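Local coordinates for 2,3-bisphosphoglycerate-independent phosphoglycerate mutase (Pyrococcus horikoshii, PDB 2ZKT), which probably interconverts 2-phosphoglycerate and 3-phosphoglycerate in glycolysis, as a metal-binding, cofactor-independent phosphoglycerate mutase of the alkaline phosphatase superfamily, at residues 40-44 / 363-367. Residues are numbered along the deposited sequence; the frame is centred on the assembly and turned at random.
With CA (calcium ion), chain F.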
loop_
_atom_site.group_PDB
_atom_site.type_symbol
_atom_site.label_atom_id
_atom_site.label_comp_id
_atom_site.label_asym_id
_atom_site.label_seq_id
_atom_site.Cartn_x
_atom_site.Cartn_y
_atom_site.Cartn_z
ATOM N N LEU B 40 7.034 11.742 -0.757
ATOM C CA LEU B 40 7.243 12.864 0.158
ATOM C C LEU B 40 8.295 12.535 1.230
ATOM O O LEU B 40 9.124 13.389 1.586
ATOM C CB LEU B 40 5.913 13.254 0.821
ATOM C CG LEU B 40 4.911 13.984 -0.083
ATOM C CD1 LEU B 40 3.608 14.236 0.695
ATOM C CD2 LEU B 40 5.520 15.305 -0.563
ATOM N N ALA B 41 8.267 11.298 1.741
ATOM C CA ALA B 41 9.255 10.893 2.743
ATOM C C ALA B 41 10.631 10.906 2.079
ATOM O O ALA B 41 11.651 11.216 2.709
ATOM C CB ALA B 41 8.946 9.483 3.263
ATOM N N GLU B 42 10.650 10.580 0.792
ATOM C CA GLU B 42 11.907 10.526 0.063
ATOM C C GLU B 42 12.572 11.890 -0.086
ATOM O O GLU B 42 13.764 12.008 0.129
ATOM C CB GLU B 42 11.688 9.857 -1.301
ATOM C CG GLU B 42 12.968 9.406 -2.009
ATOM C CD GLU B 42 13.724 10.559 -2.655
ATOM O OE1 GLU B 42 13.109 11.281 -3.481
ATOM O OE2 GLU B 42 14.928 10.743 -2.347
ATOM N N ILE B 43 11.821 12.933 -0.442
ATOM C CA ILE B 43 12.439 14.261 -0.579
ATOM C C ILE B 43 12.325 15.064 0.728
ATOM O O ILE B 43 12.868 16.172 0.848
ATOM C CB ILE B 43 11.806 15.086 -1.758
ATOM C CG1 ILE B 43 10.277 14.960 -1.748
ATOM C CG2 ILE B 43 12.330 14.575 -3.091
ATOM C CD1 ILE B 43 9.583 15.818 -0.736
ATOM N N GLY B 44 11.623 14.489 1.709
ATOM C CA GLY B 44 11.459 15.163 2.991
ATOM C C GLY B 44 12.304 14.597 4.127
ATOM O O GLY B 44 13.385 14.022 3.920
ATOM N N LEU B 363 5.843 10.492 11.480
ATOM C CA LEU B 363 5.668 11.874 11.051
ATOM C C LEU B 363 6.571 12.187 9.863
ATOM O O LEU B 363 7.721 11.761 9.819
ATOM C CB LEU B 363 6.042 12.823 12.211
ATOM C CG LEU B 363 6.290 14.314 11.891
ATOM C CD1 LEU B 363 5.025 14.925 11.271
ATOM C CD2 LEU B 363 6.672 15.074 13.164
ATOM N N LEU B 364 6.052 12.946 8.902
ATOM C CA LEU B 364 6.875 13.336 7.774
ATOM C C LEU B 364 6.624 14.817 7.483
ATOM O O LEU B 364 5.511 15.322 7.665
ATOM C CB LEU B 364 6.565 12.474 6.541
ATOM C CG LEU B 364 5.412 12.768 5.567
ATOM C CD1 LEU B 364 5.650 14.066 4.807
ATOM C CD2 LEU B 364 5.335 11.615 4.560
ATOM N N ILE B 365 7.678 15.509 7.058
ATOM C CA ILE B 365 7.584 16.911 6.700
ATOM C C ILE B 365 8.358 17.089 5.395
ATOM O O ILE B 365 9.507 16.629 5.267
ATOM C CB ILE B 365 8.203 17.825 7.779
ATOM C CG1 ILE B 365 7.514 17.576 9.129
ATOM C CG2 ILE B 365 8.054 19.287 7.361
ATOM C CD1 ILE B 365 8.137 18.361 10.286
ATOM N N ALA B 366 7.729 17.747 4.423
ATOM C CA ALA B 366 8.367 17.974 3.134
ATOM C C ALA B 366 7.996 19.359 2.615
ATOM O O ALA B 366 6.928 19.890 2.942
ATOM C CB ALA B 366 7.937 16.895 2.135
ATOM N N GLY B 367 8.881 19.944 1.808
ATOM C CA GLY B 367 8.617 21.272 1.271
ATOM C C GLY B 367 9.831 22.184 1.334
ATOM O O GLY B 367 10.943 21.741 1.649
HETATM CA CA CA F . 16.007 11.882 0.967
HETATM O O HOH W 1 14.127 11.581 3.133
HETATM O O HOH W 2 16.412 12.516 -1.054
HETATM O O HOH W 3 15.648 9.639 0.784
HETATM O O HOH W 4 11.371 18.574 0.796
#
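Leu40 lies against two residues of strand 361-366 at once: its CB is 4.1 Å from CD1 of Leu364, while CD2, at the far end of the same side chain, reaches CB of Ala366 at 4.0 Å. Its CG stands anti to the carbonyl carbon (chi1 -73°), and chi2 (177°) sends CD1 out along the extended direction, leaving CD2 as the branch turned back to meet Ala366. Ala41 adds a looser touch, its CB 4.4 Å from Leu364 CD2, the methyl that also approaches Leu40 CB. Glu42 turns to the other side of the helix, where its carbonyl O binds the calcium ion at 2.4 Å and its carboxylate OE2 accepts from a calcium-bound water; Thr372 and Asp373 complete the protein ligands. Ile43 brings only its tip, CD1, to Ala366 CB at 3.5 Å; it and Leu40 CD2 both approach this methyl from the helix side, about 67° apart. A water links the helix end to the strand end, donating to Ile43 O and accepting from Gly367 N. At Gly44 the chain leaves the helix, and CA comes within 3.3 Å of Ile365 O, a CH···O contact. From Gly44 the chain enters strand 45-50, the antiparallel neighbour of 361-366 in the mixed sheet. Direct contact is thus mainly apolar, packing the helix end onto the sheet, while calcium and water engage the backbone carbonyls at its C-terminal turn.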